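Local coordinates for putative flagellar hook-associated protein (Vibrio parahaemolyticus, PDB 3PWX), which probably serves as a structural component of the bacterial flagellum, and is a putative hook-associated protein of the flagellin family, at residues G121-R126 and D137-Q143. Sequence-based numbering, arbitrary orientation.
Sequences GNSDVR and DSNMTAQ
The side-chain amide of Asn-139 bridges Asp-124 and Arg-126 where the two arms flanking the 127-131/134-137 beta hairpin run antiparallel. Its ND2 gives a nearly straight bond to Asp-124 O (2.8 Å, 179° at the hydrogen), lying in both the amide and the carbonyl plane. Its OD1 takes Arg-126 N at 2.7 Å, with the donor well above the carbonyl plane of the amide. Asn-139 already points toward 121-126, and its CG, between the backbone N and the carbonyl carbon (chi1 67°), lays the amide against that backbone. Two bonds thus fix its rotation. The Arg-126 chain, bent at chi2 and chi3, crosses Asn-139 at about a right angle; its tip is modelled too close to Asn-139, so its exact placement is doubtful. Arg-126 O accepts from Ser-138 N at 2.9 Å and, weakly, from Ser-138 OG.

Toward helix 142-145, Thr-141 sets CB and CG2 against Asn-122 O and Ser-123 CA. Its OG1 caps the helix through Glu-144 N. On the side turned away from 137-143, Asn-122 OD1 accepts from Asp-124 N in an Asx turn, and Thr-103 OG1 bonds Asn-122 ND2 and Asp-124 OD2. A water donates to Asn-122 O (2.6 Å) and accepts from Gln-143 N (2.9 Å).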
loop_
_atom_site.group_PDB
_atom_site.type_symbol
_atom_site.label_atom_id
_atom_site.label_comp_id
_atom_site.label_asym_id
_atom_site.label_seq_id
_atom_site.Cartn_x
_atom_site.Cartn_y
_atom_site.Cartn_z
ATOM N N GLY A 121 -16.357 0.171 15.632
ATOM C CA GLY A 121 -15.492 0.398 14.488
ATOM C C GLY A 121 -15.448 -0.909 13.729
ATOM O O GLY A 121 -15.765 -1.940 14.332
ATOM N N ASN A 122 -15.067 -0.882 12.444
ATOM C CA ASN A 122 -14.804 -2.099 11.696
ATOM C C ASN A 122 -13.281 -2.188 11.553
ATOM O O ASN A 122 -12.566 -1.410 12.186
ATOM C CB ASN A 122 -15.580 -2.128 10.337
ATOM C CG ASN A 122 -15.070 -1.061 9.321
ATOM O OD1 ASN A 122 -13.890 -0.733 9.313
ATOM N ND2 ASN A 122 -15.941 -0.517 8.511
ATOM N N SER A 123 -12.756 -3.100 10.729
ATOM C CA SER A 123 -11.304 -3.236 10.681
ATOM C C SER A 123 -10.686 -3.024 9.283
ATOM O O SER A 123 -9.581 -3.555 8.936
ATOM C CB SER A 123 -10.899 -4.541 11.336
ATOM O OG SER A 123 -11.208 -5.571 10.443
ATOM N N ASP A 124 -11.402 -2.230 8.482
ATOM C CA ASP A 124 -10.993 -1.856 7.158
ATOM C C ASP A 124 -9.746 -0.990 7.147
ATOM O O ASP A 124 -9.547 -0.132 8.028
ATOM C CB ASP A 124 -12.125 -1.063 6.517
ATOM C CG ASP A 124 -13.244 -1.948 6.016
ATOM O OD1 ASP A 124 -13.233 -3.148 6.378
ATOM O OD2 ASP A 124 -14.133 -1.434 5.288
ATOM N N VAL A 125 -8.947 -1.124 6.109
ATOM C CA VAL A 125 -7.771 -0.281 6.007
ATOM C C VAL A 125 -8.078 0.829 5.039
ATOM O O VAL A 125 -8.809 0.617 4.118
ATOM C CB VAL A 125 -6.492 -1.095 5.525
ATOM C CG1 VAL A 125 -6.154 -2.149 6.611
ATOM C CG2 VAL A 125 -6.760 -1.762 4.232
ATOM N N ARG A 126 -7.610 2.027 5.319
ATOM C CA ARG A 126 -7.500 3.055 4.321
ATOM C C ARG A 126 -6.055 3.062 3.851
ATOM O O ARG A 126 -5.090 2.647 4.601
ATOM C CB ARG A 126 -7.772 4.430 4.925
ATOM C CG ARG A 126 -9.235 4.801 5.120
ATOM C CD ARG A 126 -9.684 4.572 6.533
ATOM N NE ARG A 126 -9.887 5.786 7.317
ATOM C CZ ARG A 126 -9.277 6.018 8.476
ATOM N NH1 ARG A 126 -9.534 7.120 9.194
ATOM N NH2 ARG A 126 -8.418 5.127 8.938
ATOM N N ASP A 137 -0.693 1.566 3.770
ATOM C CA ASP A 137 -1.855 1.550 4.676
ATOM C C ASP A 137 -1.639 2.584 5.747
ATOM O O ASP A 137 -0.552 2.718 6.258
ATOM C CB ASP A 137 -2.083 0.155 5.277
ATOM C CG ASP A 137 -2.376 -0.928 4.192
ATOM O OD1 ASP A 137 -2.802 -0.605 3.020
ATOM O OD2 ASP A 137 -2.192 -2.129 4.524
ATOM N N SER A 138 -2.671 3.328 6.101
ATOM C CA SER A 138 -2.528 4.533 6.913
ATOM C C SER A 138 -3.326 4.496 8.180
ATOM O O SER A 138 -3.189 5.412 9.035
ATOM C CB SER A 138 -2.931 5.752 6.061
ATOM O OG SER A 138 -4.313 5.684 5.718
ATOM N N ASN A 139 -4.121 3.452 8.397
ATOM C CA ASN A 139 -4.805 3.374 9.693
ATOM C C ASN A 139 -4.509 2.171 10.602
ATOM O O ASN A 139 -3.981 1.166 10.127
ATOM C CB ASN A 139 -6.301 3.533 9.506
ATOM C CG ASN A 139 -6.940 2.370 8.761
ATOM O OD1 ASN A 139 -6.415 1.836 7.757
ATOM N ND2 ASN A 139 -8.117 1.978 9.247
HETATM N N MSE A 140 -4.790 2.304 11.909
HETATM C CA MSE A 140 -4.878 1.132 12.792
HETATM C C MSE A 140 -6.341 1.029 13.221
HETATM O O MSE A 140 -7.076 1.991 13.092
HETATM C CB MSE A 140 -3.964 1.224 14.016
HETATM C CG MSE A 140 -2.469 1.161 13.753
HETATM SE SE MSE A 140 -1.879 -0.413 12.714
HETATM C CE MSE A 140 -2.377 -1.829 13.967
ATOM N N THR A 141 -6.781 -0.153 13.636
ATOM C CA THR A 141 -8.137 -0.257 14.130
ATOM C C THR A 141 -8.289 -0.759 15.559
ATOM O O THR A 141 -7.634 -1.714 15.964
ATOM C CB THR A 141 -9.104 -1.031 13.194
ATOM O OG1 THR A 141 -8.870 -2.447 13.282
ATOM C CG2 THR A 141 -8.984 -0.487 11.818
ATOM N N ALA A 142 -9.212 -0.132 16.276
ATOM C CA ALA A 142 -9.589 -0.620 17.615
ATOM C C ALA A 142 -10.052 -2.064 17.464
ATOM O O ALA A 142 -9.737 -2.919 18.253
ATOM C CB ALA A 142 -10.675 0.235 18.197
ATOM N N GLN A 143 -10.787 -2.362 16.414
ATOM C CA GLN A 143 -11.294 -3.706 16.330
ATOM C C GLN A 143 -10.247 -4.784 16.191
ATOM O O GLN A 143 -10.426 -5.853 16.726
ATOM C CB GLN A 143 -12.318 -3.854 15.229
ATOM C CG GLN A 143 -12.786 -5.237 15.134
ATOM C CD GLN A 143 -14.140 -5.243 14.610
ATOM O OE1 GLN A 143 -15.101 -4.998 15.382
ATOM N NE2 GLN A 143 -14.276 -5.460 13.284
HETATM O O HOH W 1 -12.412 -0.676 14.724
#